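Glycosyl hydrolase (Streptomyces cattleya, PDB 7LR8) probably hydrolyses the beta-1,4 bond between mannose and N-acetylglucosamine in the core of N-glycans, as a family GH5 subfamily 18 glycosidase. Local coordinates at residues S225-G230 against T240-H245; N229-R234 against C376-A381; G127-L132 against R178-A183; L146-G151 against R191-A196. The protein carries 1 engineered substitution. All blocks are in the same frame, centred on the assembly; numbering follows the deposited sequence.

Interaction 1: S225-G230 against T240-H245; sequences SWVFNG and TATAQH. With BMA (beta-D-mannopyranose), chain D; NAG (2-acetamido-2-deoxy-beta-D-glucopyranose), chain C.
Ser-225 OG, at the end of strand 221-225, lies 2.7 Å from His-245 ND1, at the edge of the imidazole and near its plane, in a hydrogen bond that either group could donate. The serine OG is placed anti to its own N (chi1 -180°), which sets it against the helix. Trp-226 turns the other way, into the glycan pocket. Mannose O5 lies over one face of its indole, toward the rim, 3.4 Å from NE1, while NE1 itself is hydrogen-bonded to Glu-268. This is the usual layout of a GH5 (beta/alpha)8 barrel, in which the loops following the strands carry the sugar-binding side chains. Trp-226 to Asn-229 form a type I turn, and Val-227 points back at helix 240-253, its CG1 3.8 Å from His-245 CB and 4.1 Å from Thr-242 CG2. Phe-228 presents its ring edge to both sugars, with CZ 3.4 Å from mannose O6 and CE1 3.7 Å from O5 of the N-acetylglucosamine. Asn-229 brings ND2 to 3.0 Å from His-245 NE2, the amide and imidazole planes 71° apart; ND2 is hydrogen-bonded to Asp-199, and OD1 to Thr-231.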
loop_
_atom_site.group_PDB
_atom_site.type_symbol
_atom_site.label_atom_id
_atom_site.label_comp_id
_atom_site.label_asym_id
_atom_site.label_seq_id
_atom_site.Cartn_x
_atom_site.Cartn_y
_atom_site.Cartn_z
ATOM N N SER B 225 -13.190 -20.415 -10.984
ATOM C CA SER B 225 -14.566 -20.846 -10.724
ATOM C C SER B 225 -14.906 -20.722 -9.240
ATOM O O SER B 225 -14.362 -21.458 -8.407
ATOM C CB SER B 225 -14.775 -22.280 -11.188
ATOM O OG SER B 225 -16.115 -22.662 -10.926
ATOM N N TRP B 226 -15.846 -19.835 -8.920
ATOM C CA TRP B 226 -16.179 -19.515 -7.532
ATOM C C TRP B 226 -17.690 -19.455 -7.379
ATOM O O TRP B 226 -18.323 -18.487 -7.821
ATOM C CB TRP B 226 -15.527 -18.196 -7.112
ATOM C CG TRP B 226 -14.064 -18.357 -6.960
ATOM C CD1 TRP B 226 -13.090 -17.933 -7.824
ATOM C CD2 TRP B 226 -13.396 -19.024 -5.893
ATOM N NE1 TRP B 226 -11.848 -18.281 -7.340
ATOM C CE2 TRP B 226 -12.013 -18.976 -6.168
ATOM C CE3 TRP B 226 -13.835 -19.688 -4.747
ATOM C CZ2 TRP B 226 -11.066 -19.529 -5.307
ATOM C CZ3 TRP B 226 -12.890 -20.245 -3.891
ATOM C CH2 TRP B 226 -11.529 -20.172 -4.179
ATOM N N VAL B 227 -18.265 -20.473 -6.721
ATOM C CA VAL B 227 -19.721 -20.609 -6.664
ATOM C C VAL B 227 -20.385 -19.682 -5.656
ATOM O O VAL B 227 -21.613 -19.725 -5.521
ATOM C CB VAL B 227 -20.122 -22.077 -6.392
ATOM C CG1 VAL B 227 -19.633 -22.968 -7.527
ATOM C CG2 VAL B 227 -19.592 -22.570 -5.059
ATOM N N PHE B 228 -19.626 -18.825 -4.958
ATOM C CA PHE B 228 -20.256 -17.760 -4.187
ATOM C C PHE B 228 -20.675 -16.582 -5.064
ATOM O O PHE B 228 -21.151 -15.566 -4.543
ATOM C CB PHE B 228 -19.341 -17.272 -3.046
ATOM C CG PHE B 228 -17.957 -16.838 -3.479
ATOM C CD1 PHE B 228 -17.771 -15.832 -4.420
ATOM C CD2 PHE B 228 -16.838 -17.419 -2.906
ATOM C CE1 PHE B 228 -16.495 -15.437 -4.802
ATOM C CE2 PHE B 228 -15.568 -17.036 -3.282
ATOM C CZ PHE B 228 -15.391 -16.034 -4.227
ATOM N N ASN B 229 -20.529 -16.714 -6.377
ATOM C CA ASN B 229 -20.841 -15.665 -7.338
ATOM C C ASN B 229 -22.330 -15.567 -7.661
ATOM O O ASN B 229 -22.685 -14.963 -8.682
ATOM C CB ASN B 229 -20.048 -15.904 -8.623
ATOM C CG ASN B 229 -20.479 -17.160 -9.354
ATOM O OD1 ASN B 229 -21.414 -17.867 -8.935
ATOM N ND2 ASN B 229 -19.798 -17.455 -10.450
ATOM N N GLY B 230 -23.194 -16.188 -6.854
ATOM C CA GLY B 230 -24.612 -16.276 -7.128
ATOM C C GLY B 230 -25.079 -17.672 -7.477
ATOM O O GLY B 230 -26.285 -17.942 -7.420
ATOM N N THR B 240 -26.924 -29.338 -9.187
ATOM C CA THR B 240 -26.117 -29.629 -10.365
ATOM C C THR B 240 -25.323 -28.402 -10.800
ATOM O O THR B 240 -24.142 -28.513 -11.156
ATOM C CB THR B 240 -27.019 -30.126 -11.498
ATOM O OG1 THR B 240 -27.753 -31.279 -11.060
ATOM C CG2 THR B 240 -26.198 -30.493 -12.723
ATOM N N ALA B 241 -25.946 -27.215 -10.753
ATOM C CA ALA B 241 -25.262 -25.998 -11.191
ATOM C C ALA B 241 -24.036 -25.708 -10.339
ATOM O O ALA B 241 -23.005 -25.255 -10.852
ATOM C CB ALA B 241 -26.214 -24.797 -11.154
ATOM N N THR B 242 -24.125 -25.950 -9.031
ATOM C CA THR B 242 -22.974 -25.676 -8.180
ATOM C C THR B 242 -21.837 -26.652 -8.470
ATOM O O THR B 242 -20.670 -26.249 -8.520
ATOM C CB THR B 242 -23.398 -25.720 -6.714
ATOM O OG1 THR B 242 -24.253 -24.598 -6.446
ATOM C CG2 THR B 242 -22.194 -25.646 -5.794
ATOM N N ALA B 243 -22.164 -27.924 -8.721
ATOM C CA ALA B 243 -21.132 -28.930 -8.985
ATOM C C ALA B 243 -20.517 -28.772 -10.369
ATOM O O ALA B 243 -19.370 -29.178 -10.588
ATOM C CB ALA B 243 -21.711 -30.336 -8.845
ATOM N N GLN B 244 -21.268 -28.231 -11.320
ATOM C CA GLN B 244 -20.825 -28.152 -12.700
ATOM C C GLN B 244 -20.319 -26.765 -13.069
ATOM O O GLN B 244 -19.995 -26.522 -14.237
ATOM C CB GLN B 244 -21.976 -28.563 -13.628
ATOM C CG GLN B 244 -22.385 -30.049 -13.529
ATOM C CD GLN B 244 -21.477 -30.944 -14.351
ATOM O OE1 GLN B 244 -20.763 -30.476 -15.240
ATOM N NE2 GLN B 244 -21.513 -32.237 -14.069
ATOM N N HIS B 245 -20.246 -25.844 -12.108
ATOM C CA HIS B 245 -19.927 -24.469 -12.466
ATOM C C HIS B 245 -18.551 -24.366 -13.115
ATOM O O HIS B 245 -18.370 -23.621 -14.085
ATOM C CB HIS B 245 -20.025 -23.564 -11.234
ATOM C CG HIS B 245 -19.773 -22.120 -11.544
ATOM N ND1 HIS B 245 -18.505 -21.571 -11.579
ATOM C CD2 HIS B 245 -20.625 -21.128 -11.894
ATOM C CE1 HIS B 245 -18.594 -20.296 -11.911
ATOM N NE2 HIS B 245 -19.865 -20.004 -12.120
HETATM C C1 BMA D . -10.241 -15.146 -6.008
HETATM C C2 BMA D . -8.718 -15.288 -5.687
HETATM C C3 BMA D . -8.450 -14.684 -4.323
HETATM C C4 BMA D . -9.528 -15.192 -3.270
HETATM C C5 BMA D . -10.409 -16.327 -3.865
HETATM C C6 BMA D . -11.518 -16.776 -2.940
HETATM O O2 BMA D . -7.912 -14.634 -6.654
HETATM O O3 BMA D . -8.369 -13.239 -4.408
HETATM O O4 BMA D . -8.844 -15.670 -2.144
HETATM O O5 BMA D . -11.067 -15.855 -5.055
HETATM O O6 BMA D . -12.373 -15.631 -2.704
HETATM C C1 NAG C . -14.173 -11.565 -5.825
HETATM C C2 NAG C . -13.176 -11.370 -4.682
HETATM C C3 NAG C . -11.795 -11.910 -5.077
HETATM C C4 NAG C . -11.889 -13.339 -5.607
HETATM C C5 NAG C . -12.922 -13.368 -6.735
HETATM C C6 NAG C . -13.167 -14.724 -7.349
HETATM C C7 NAG C . -13.198 -9.503 -3.072
HETATM C C8 NAG C . -13.106 -8.011 -2.909
HETATM N N2 NAG C . -13.096 -9.962 -4.325
HETATM O O1 NAG C . -15.436 -11.187 -5.389
HETATM O O3 NAG C . -10.914 -11.853 -3.963
HETATM O O4 NAG C . -10.594 -13.732 -6.062
HETATM O O5 NAG C . -14.186 -12.928 -6.221
HETATM O O6 NAG C . -14.017 -14.618 -8.484
HETATM O O7 NAG C . -13.349 -10.257 -2.111
#

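Interaction 2: N229-R234 against C376-A381; sequences NGTAQR and CAPGGA
The backbones come nearest at Thr-231 and Pro-378, whose CA atoms are 5.5 Å apart, where the first turn of helix 231-235 faces a type II turn running from Ala-377 to Gly-380. Pro-378 is the centre of the contact: its CG sits 3.4 Å from Thr-231 OG1 and 3.8 Å from Asn-229 OD1, while its CB rests 4.0 Å from Gly-230 C. Asn-229 OD1 accepts from Thr-231 N at 3.0 Å, closing an Asx turn, and also from Thr-231 OG1 at 2.8 Å, on a lone pair in the carbonyl plane. Nearer the solvent, Arg-234 bends at chi3 (-56°) and lays one face of its guanidinium over Gly-379, with CD 3.8 Å from Gly-379 CA. Gly-379 N is hydrogen-bonded to Tyr-235 OH. Tyr-203 of helix 200-203 packs against Pro-378, as does Phe-383, so the turn leading into helix 381-391 docks beside helices 200-203 and 231-235, with helix 240-253 next to Thr-231.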
loop_
_atom_site.group_PDB
_atom_site.type_symbol
_atom_site.label_atom_id
_atom_site.label_comp_id
_atom_site.label_asym_id
_atom_site.label_seq_id
_atom_site.Cartn_x
_atom_site.Cartn_y
_atom_site.Cartn_z
ATOM N N ASN B 229 -20.529 -16.714 -6.377
ATOM C CA ASN B 229 -20.841 -15.665 -7.338
ATOM C C ASN B 229 -22.330 -15.567 -7.661
ATOM O O ASN B 229 -22.685 -14.963 -8.682
ATOM C CB ASN B 229 -20.048 -15.904 -8.623
ATOM C CG ASN B 229 -20.479 -17.160 -9.354
ATOM O OD1 ASN B 229 -21.414 -17.867 -8.935
ATOM N ND2 ASN B 229 -19.798 -17.455 -10.450
ATOM N N GLY B 230 -23.194 -16.188 -6.854
ATOM C CA GLY B 230 -24.612 -16.276 -7.128
ATOM C C GLY B 230 -25.079 -17.672 -7.477
ATOM O O GLY B 230 -26.285 -17.942 -7.420
ATOM N N THR B 231 -24.151 -18.565 -7.833
ATOM C CA THR B 231 -24.539 -19.911 -8.233
ATOM C C THR B 231 -25.108 -20.688 -7.059
ATOM O O THR B 231 -26.223 -21.217 -7.134
ATOM C CB THR B 231 -23.344 -20.657 -8.820
ATOM O OG1 THR B 231 -22.864 -19.972 -9.991
ATOM C CG2 THR B 231 -23.769 -22.073 -9.179
ATOM N N ALA B 232 -24.350 -20.779 -5.967
ATOM C CA ALA B 232 -24.849 -21.497 -4.794
ATOM C C ALA B 232 -26.087 -20.826 -4.212
ATOM O O ALA B 232 -27.022 -21.504 -3.769
ATOM C CB ALA B 232 -23.754 -21.604 -3.736
ATOM N N GLN B 233 -26.108 -19.492 -4.192
ATOM C CA GLN B 233 -27.226 -18.783 -3.582
ATOM C C GLN B 233 -28.525 -19.051 -4.331
ATOM O O GLN B 233 -29.588 -19.189 -3.718
ATOM C CB GLN B 233 -26.928 -17.283 -3.546
ATOM C CG GLN B 233 -25.738 -16.915 -2.679
ATOM C CD GLN B 233 -24.430 -16.796 -3.458
ATOM O OE1 GLN B 233 -24.173 -17.542 -4.413
ATOM N NE2 GLN B 233 -23.589 -15.865 -3.035
ATOM N N ARG B 234 -28.458 -19.128 -5.658
ATOM C CA ARG B 234 -29.664 -19.260 -6.465
ATOM C C ARG B 234 -30.111 -20.707 -6.615
ATOM O O ARG B 234 -31.304 -21.003 -6.497
ATOM C CB ARG B 234 -29.431 -18.644 -7.849
ATOM C CG ARG B 234 -30.626 -18.761 -8.780
ATOM C CD ARG B 234 -30.382 -18.001 -10.065
ATOM N NE ARG B 234 -30.065 -16.601 -9.805
ATOM C CZ ARG B 234 -30.908 -15.593 -9.998
ATOM N NH1 ARG B 234 -32.130 -15.827 -10.459
ATOM N NH2 ARG B 234 -30.529 -14.349 -9.735
ATOM N N CYS B 376 -24.939 -15.293 -19.632
ATOM C CA CYS B 376 -24.053 -16.370 -19.220
ATOM C C CYS B 376 -23.919 -16.476 -17.711
ATOM O O CYS B 376 -23.392 -17.486 -17.227
ATOM C CB CYS B 376 -22.664 -16.173 -19.832
ATOM S SG CYS B 376 -22.645 -16.186 -21.639
ATOM N N ALA B 377 -24.367 -15.462 -16.971
ATOM C CA ALA B 377 -24.223 -15.417 -15.528
ATOM C C ALA B 377 -25.272 -16.297 -14.863
ATOM O O ALA B 377 -26.254 -16.687 -15.498
ATOM C CB ALA B 377 -24.366 -13.978 -15.037
ATOM N N PRO B 378 -25.080 -16.635 -13.588
ATOM C CA PRO B 378 -26.139 -17.336 -12.848
ATOM C C PRO B 378 -27.477 -16.624 -12.999
ATOM O O PRO B 378 -27.569 -15.401 -12.881
ATOM C CB PRO B 378 -25.634 -17.304 -11.400
ATOM C CG PRO B 378 -24.130 -17.286 -11.543
ATOM C CD PRO B 378 -23.850 -16.478 -12.784
ATOM N N GLY B 379 -28.525 -17.401 -13.280
ATOM C CA GLY B 379 -29.824 -16.840 -13.588
ATOM C C GLY B 379 -30.046 -16.525 -15.053
ATOM O O GLY B 379 -31.199 -16.318 -15.456
ATOM N N GLY B 380 -28.977 -16.502 -15.867
ATOM C CA GLY B 380 -29.100 -16.153 -17.266
ATOM C C GLY B 380 -29.535 -17.317 -18.137
ATOM O O GLY B 380 -29.426 -18.489 -17.767
ATOM N N ALA B 381 -30.022 -16.978 -19.333
ATOM C CA ALA B 381 -30.633 -17.993 -20.188
ATOM C C ALA B 381 -29.605 -18.998 -20.689
ATOM O O ALA B 381 -29.916 -20.185 -20.828
ATOM C CB ALA B 381 -31.356 -17.333 -21.363
#

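Interaction 3: G127-L132 against R178-A183; sequences GQAEYL and RRMLDA. With AE3 (2-(2-ethoxyethoxy)ethanol), chain F.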
loop_
_atom_site.group_PDB
_atom_site.type_symbol
_atom_site.label_atom_id
_atom_site.label_comp_id
_atom_site.label_asym_id
_atom_site.label_seq_id
_atom_site.Cartn_x
_atom_site.Cartn_y
_atom_site.Cartn_z
ATOM N N GLY B 127 6.528 0.836 -16.059
ATOM C CA GLY B 127 7.021 0.199 -14.848
ATOM C C GLY B 127 6.537 -1.231 -14.694
ATOM O O GLY B 127 7.299 -2.105 -14.271
ATOM N N GLN B 128 5.266 -1.482 -15.025
ATOM C CA GLN B 128 4.712 -2.840 -14.938
ATOM C C GLN B 128 5.390 -3.769 -15.930
ATOM O O GLN B 128 5.699 -4.923 -15.596
ATOM C CB GLN B 128 3.214 -2.837 -15.213
ATOM C CG GLN B 128 2.364 -2.083 -14.214
ATOM C CD GLN B 128 1.016 -1.778 -14.806
ATOM O OE1 GLN B 128 0.887 -1.665 -16.027
ATOM N NE2 GLN B 128 -0.002 -1.660 -13.958
ATOM N N ALA B 129 5.622 -3.285 -17.158
ATOM C CA ALA B 129 6.266 -4.102 -18.182
ATOM C C ALA B 129 7.675 -4.490 -17.766
ATOM O O ALA B 129 8.091 -5.637 -17.963
ATOM C CB ALA B 129 6.276 -3.353 -19.522
ATOM N N GLU B 130 8.430 -3.550 -17.185
ATOM C CA GLU B 130 9.797 -3.868 -16.783
ATOM C C GLU B 130 9.812 -4.857 -15.625
ATOM O O GLU B 130 10.684 -5.736 -15.561
ATOM C CB GLU B 130 10.547 -2.584 -16.411
ATOM C CG GLU B 130 12.027 -2.764 -16.041
ATOM C CD GLU B 130 12.877 -3.518 -17.081
ATOM O OE1 GLU B 130 12.483 -3.684 -18.265
ATOM O OE2 GLU B 130 13.960 -3.968 -16.688
ATOM N N TYR B 131 8.847 -4.724 -14.712
ATOM C CA TYR B 131 8.690 -5.665 -13.607
ATOM C C TYR B 131 8.418 -7.082 -14.112
ATOM O O TYR B 131 9.100 -8.034 -13.714
ATOM C CB TYR B 131 7.557 -5.158 -12.709
ATOM C CG TYR B 131 6.973 -6.111 -11.703
ATOM C CD1 TYR B 131 7.717 -6.589 -10.631
ATOM C CD2 TYR B 131 5.656 -6.521 -11.820
ATOM C CE1 TYR B 131 7.148 -7.459 -9.690
ATOM C CE2 TYR B 131 5.075 -7.402 -10.881
ATOM C CZ TYR B 131 5.836 -7.865 -9.829
ATOM O OH TYR B 131 5.286 -8.714 -8.883
ATOM N N LEU B 132 7.444 -7.237 -15.014
ATOM C CA LEU B 132 7.115 -8.569 -15.524
ATOM C C LEU B 132 8.268 -9.157 -16.329
ATOM O O LEU B 132 8.591 -10.342 -16.190
ATOM C CB LEU B 132 5.851 -8.522 -16.383
ATOM C CG LEU B 132 4.520 -8.186 -15.713
ATOM C CD1 LEU B 132 3.429 -8.147 -16.769
ATOM C CD2 LEU B 132 4.195 -9.215 -14.641
ATOM N N ARG B 178 -1.725 -6.954 -24.194
ATOM C CA ARG B 178 -0.716 -7.321 -25.186
ATOM C C ARG B 178 0.650 -6.766 -24.810
ATOM O O ARG B 178 1.677 -7.432 -25.000
ATOM C CB ARG B 178 -1.129 -6.832 -26.574
ATOM C CG ARG B 178 -2.024 -7.827 -27.295
ATOM C CD ARG B 178 -2.458 -7.320 -28.656
ATOM N NE ARG B 178 -3.513 -6.320 -28.531
ATOM C CZ ARG B 178 -4.811 -6.589 -28.626
ATOM N NH1 ARG B 178 -5.699 -5.614 -28.494
ATOM N NH2 ARG B 178 -5.216 -7.827 -28.860
ATOM N N ARG B 179 0.682 -5.546 -24.270
ATOM C CA ARG B 179 1.950 -4.966 -23.843
ATOM C C ARG B 179 2.540 -5.738 -22.669
ATOM O O ARG B 179 3.748 -6.000 -22.638
ATOM C CB ARG B 179 1.753 -3.501 -23.477
ATOM C CG ARG B 179 3.020 -2.816 -23.041
ATOM C CD ARG B 179 2.935 -1.340 -23.301
ATOM N NE ARG B 179 4.175 -0.692 -22.907
ATOM C CZ ARG B 179 4.280 0.600 -22.627
ATOM N NH1 ARG B 179 3.210 1.384 -22.708
ATOM N NH2 ARG B 179 5.455 1.101 -22.269
ATOM N N MET B 180 1.704 -6.104 -21.692
ATOM C CA MET B 180 2.183 -6.900 -20.565
ATOM C C MET B 180 2.722 -8.243 -21.033
ATOM O O MET B 180 3.804 -8.672 -20.612
ATOM C CB MET B 180 1.071 -7.099 -19.536
ATOM C CG MET B 180 0.599 -5.803 -18.857
ATOM S SD MET B 180 1.933 -4.935 -17.976
ATOM C CE MET B 180 2.274 -3.616 -19.127
ATOM N N LEU B 181 1.982 -8.923 -21.916
ATOM C CA LEU B 181 2.403 -10.253 -22.348
ATOM C C LEU B 181 3.635 -10.209 -23.249
ATOM O O LEU B 181 4.470 -11.123 -23.192
ATOM C CB LEU B 181 1.249 -10.957 -23.051
ATOM C CG LEU B 181 0.191 -11.408 -22.041
ATOM C CD1 LEU B 181 -1.139 -11.567 -22.729
ATOM C CD2 LEU B 181 0.615 -12.723 -21.348
ATOM N N ASP B 182 3.774 -9.172 -24.083
ATOM C CA ASP B 182 5.006 -9.019 -24.850
ATOM C C ASP B 182 6.206 -8.879 -23.917
ATOM O O ASP B 182 7.282 -9.415 -24.198
ATOM C CB ASP B 182 4.921 -7.808 -25.784
ATOM C CG ASP B 182 3.995 -8.028 -26.973
ATOM O OD1 ASP B 182 3.598 -9.181 -27.242
ATOM O OD2 ASP B 182 3.660 -7.027 -27.648
ATOM N N ALA B 183 6.034 -8.169 -22.798
ATOM C CA ALA B 183 7.122 -8.039 -21.835
ATOM C C ALA B 183 7.470 -9.382 -21.208
ATOM O O ALA B 183 8.653 -9.715 -21.061
ATOM C CB ALA B 183 6.754 -7.027 -20.754
HETATM C C1 AE3 F . 3.189 3.853 -26.653
HETATM C C2 AE3 F . 2.411 4.989 -25.995
HETATM O O2 AE3 F . 2.771 5.093 -24.648
HETATM C C3 AE3 F . 1.682 5.310 -23.800
HETATM C C4 AE3 F . 1.464 4.066 -22.943
HETATM O O3 AE3 F . 0.114 3.964 -22.588
HETATM C C5 AE3 F . -0.174 2.896 -21.729
HETATM C C6 AE3 F . -0.765 1.731 -22.522
HETATM O O4 AE3 F . 0.265 0.904 -22.988
#
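Met-180 fits its thioether into the groove formed by Gln-128, Ala-129 and Leu-132, and this is the densely packed half of the contact. Bends at chi2 (-59°) and chi3 (103°) fold the chain so that SD touches Gln-128 CB and Leu-132 CD1, each at 3.7 Å, while the terminal CE lies 4.0 Å from Ala-129 CB. Leu-132 crosses the methionine at about a right angle. Further along, small residues allow the helices to come close: Ala-183 CB reaches to 3.4 Å from the carbonyl oxygen Ala-129 O and to 3.9 Å from Ala-129 CB. The axes of segments 127-132 and 178-183 approach to 8.5 Å and cross at -30°. Although Gln-128 packs here through its aliphatic part, its amide is tied to other partners, OE1 to Trp-176 NE1 and NE2 to Leu-118 O.

The looser side lies at Arg-179, which is partly exposed. Its chain runs extended from CG to NE, and NH1 donates a 3.0 Å hydrogen bond to O4 of the bound 2-(2-ethoxyethoxy)ethanol, the ligand meeting the guanidinium at its edge; the arginine side chain also touches Val-125 and Ser-126 of the facing helix. Helices 122-139 and 170-187 thus run side by side in the same general direction on the outside of the barrel, flanking strand 145-152 in sequence, with Leu-132 resting on Met-148 and Met-180 on Val-150 of that strand.

Interaction 4: L146-G151 against R191-A196; sequences LGMTVG and RLHLHA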
loop_
_atom_site.group_PDB
_atom_site.type_symbol
_atom_site.label_atom_id
_atom_site.label_comp_id
_atom_site.label_asym_id
_atom_site.label_seq_id
_atom_site.Cartn_x
_atom_site.Cartn_y
_atom_site.Cartn_z
ATOM N N LEU B 146 7.049 -22.412 -15.573
ATOM C CA LEU B 146 6.045 -22.538 -16.622
ATOM C C LEU B 146 5.930 -21.255 -17.426
ATOM O O LEU B 146 5.865 -21.291 -18.658
ATOM C CB LEU B 146 4.683 -22.887 -16.014
ATOM C CG LEU B 146 4.483 -24.258 -15.385
ATOM C CD1 LEU B 146 3.170 -24.275 -14.602
ATOM C CD2 LEU B 146 4.490 -25.317 -16.467
ATOM N N GLY B 147 5.878 -20.119 -16.743
ATOM C CA GLY B 147 5.682 -18.841 -17.389
ATOM C C GLY B 147 4.978 -17.909 -16.424
ATOM O O GLY B 147 4.844 -18.208 -15.241
ATOM N N MET B 148 4.521 -16.784 -16.966
ATOM C CA MET B 148 3.882 -15.731 -16.186
ATOM C C MET B 148 2.385 -15.675 -16.451
ATOM O O MET B 148 1.938 -15.869 -17.585
ATOM C CB MET B 148 4.462 -14.351 -16.529
ATOM C CG MET B 148 5.956 -14.208 -16.421
ATOM S SD MET B 148 6.536 -14.338 -14.735
ATOM C CE MET B 148 5.687 -12.995 -13.928
ATOM N N THR B 149 1.620 -15.365 -15.404
ATOM C CA THR B 149 0.276 -14.822 -15.537
ATOM C C THR B 149 0.366 -13.341 -15.201
ATOM O O THR B 149 1.023 -12.974 -14.226
ATOM C CB THR B 149 -0.700 -15.545 -14.598
ATOM O OG1 THR B 149 -0.783 -16.929 -14.972
ATOM C CG2 THR B 149 -2.095 -14.933 -14.675
ATOM N N VAL B 150 -0.249 -12.486 -16.028
ATOM C CA VAL B 150 -0.028 -11.043 -15.887
ATOM C C VAL B 150 -0.312 -10.585 -14.456
ATOM O O VAL B 150 0.509 -9.893 -13.838
ATOM C CB VAL B 150 -0.864 -10.261 -16.915
ATOM C CG1 VAL B 150 -0.874 -8.764 -16.564
ATOM C CG2 VAL B 150 -0.303 -10.487 -18.316
ATOM N N GLY B 151 -1.454 -10.991 -13.900
ATOM C CA GLY B 151 -1.763 -10.683 -12.505
ATOM C C GLY B 151 -3.097 -11.299 -12.125
ATOM O O GLY B 151 -3.961 -11.546 -12.971
ATOM N N ARG B 191 7.947 -19.489 -23.233
ATOM C CA ARG B 191 7.263 -20.028 -22.070
ATOM C C ARG B 191 5.772 -19.689 -22.139
ATOM O O ARG B 191 5.299 -19.014 -23.059
ATOM C CB ARG B 191 7.914 -19.509 -20.788
ATOM C CG ARG B 191 8.853 -20.502 -20.099
ATOM C CD ARG B 191 9.820 -21.154 -21.078
ATOM N NE ARG B 191 10.729 -20.191 -21.689
ATOM C CZ ARG B 191 11.928 -19.885 -21.207
ATOM N NH1 ARG B 191 12.701 -19.002 -21.838
ATOM N NH2 ARG B 191 12.359 -20.463 -20.093
ATOM N N LEU B 192 5.019 -20.170 -21.151
ATOM C CA LEU B 192 3.555 -20.132 -21.174
ATOM C C LEU B 192 3.084 -18.855 -20.491
ATOM O O LEU B 192 2.968 -18.806 -19.267
ATOM C CB LEU B 192 2.985 -21.367 -20.483
ATOM C CG LEU B 192 1.465 -21.560 -20.502
ATOM C CD1 LEU B 192 1.042 -21.995 -21.890
ATOM C CD2 LEU B 192 1.002 -22.573 -19.449
ATOM N N HIS B 193 2.810 -17.815 -21.277
ATOM C CA HIS B 193 2.431 -16.514 -20.737
ATOM C C HIS B 193 0.970 -16.239 -21.061
ATOM O O HIS B 193 0.554 -16.344 -22.223
ATOM C CB HIS B 193 3.326 -15.395 -21.283
ATOM C CG HIS B 193 4.784 -15.655 -21.079
ATOM N ND1 HIS B 193 5.317 -15.951 -19.840
ATOM C CD2 HIS B 193 5.817 -15.697 -21.957
ATOM C CE1 HIS B 193 6.621 -16.144 -19.965
ATOM N NE2 HIS B 193 6.946 -16.005 -21.240
ATOM N N LEU B 194 0.209 -15.875 -20.035
ATOM C CA LEU B 194 -1.230 -15.710 -20.142
ATOM C C LEU B 194 -1.668 -14.593 -19.202
ATOM O O LEU B 194 -0.875 -14.045 -18.431
ATOM C CB LEU B 194 -1.960 -17.009 -19.780
ATOM C CG LEU B 194 -1.736 -17.451 -18.329
ATOM C CD1 LEU B 194 -3.021 -17.996 -17.720
ATOM C CD2 LEU B 194 -0.631 -18.516 -18.219
ATOM N N HIS B 195 -2.959 -14.294 -19.237
ATOM C CA HIS B 195 -3.581 -13.415 -18.262
ATOM C C HIS B 195 -4.807 -14.138 -17.728
ATOM O O HIS B 195 -5.304 -15.082 -18.348
ATOM C CB HIS B 195 -3.939 -12.048 -18.881
ATOM C CG HIS B 195 -5.075 -12.104 -19.853
ATOM N ND1 HIS B 195 -6.353 -11.706 -19.523
ATOM C CD2 HIS B 195 -5.127 -12.510 -21.142
ATOM C CE1 HIS B 195 -7.145 -11.867 -20.567
ATOM N NE2 HIS B 195 -6.424 -12.350 -21.564
ATOM N N ALA B 196 -5.279 -13.711 -16.553
ATOM C CA ALA B 196 -6.283 -14.471 -15.808
ATOM C C ALA B 196 -7.253 -13.492 -15.172
ATOM O O ALA B 196 -6.894 -12.795 -14.217
ATOM C CB ALA B 196 -5.636 -15.348 -14.738
HETATM O O HOH W 1 -4.347 -11.148 -15.629
#
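Backbone hydrogen bonds join the two segments in parallel register. Leu-192 N donates to Leu-146 O at 2.9 Å, Leu-194 N to Met-148 O at 3.0 Å, and Val-150 N to Leu-194 O at 2.9 Å, the last the most bent at 142°. A side chain takes part as well: Met-148 N donates to His-193 ND1 at 3.1 Å, almost straight (162°) and in the plane of the imidazole. The CG of His-193, anti to the carbonyl carbon (chi1 -54°), carries ND1 toward the neighbouring chain, and its NE2 is bonded to Ala-188 O. These are adjacent strands of the GH5 (beta/alpha)8 barrel, 145-152 and 194-196, linked through helix 170-187 in a beta-alpha-beta crossover. Weaker CA-H...O contacts add to the pairing, among them Thr-149 CA to Leu-194 O at 3.2 Å.

Among the side chains, Thr-149 places OG1 3.5 Å from Leu-194 CG and CG2 3.6 Å from Ala-196 CB; the hydroxyl is hydrogen-bonded to Asn-92 and Gln-267. Val-150 CG2 packs against His-195 CB. A water bridges Gly-151 O and Ala-196 N, accepting from the latter; the Ala-196 side chain is about 7 Å from that of the engineered Ala-153.

Interactions 1, 3 and 4 are buried, whereas interaction 2 lies at the surface. Interactions 1 and 2 share Asn-229 and Gly-230 and touch directly, with Val-227 O probably accepting from Ala-232 N; the same loop faces both the sugars and the segment before helix 381-391. Interactions 3 and 4 also touch, about 11 Å between centres, where Leu-181 packs on the backbone at His-193 and Leu-194. Their chemistry differs: interaction 4 is carried by backbone hydrogen bonds within the barrel sheet, interaction 3 by apolar packing of the helices outside it. Interaction 1 mixes polar and apolar contacts, interaction 2 is van der Waals packing of a proline-glycine turn, and the two pairs lie on opposite sides of the chain's centre.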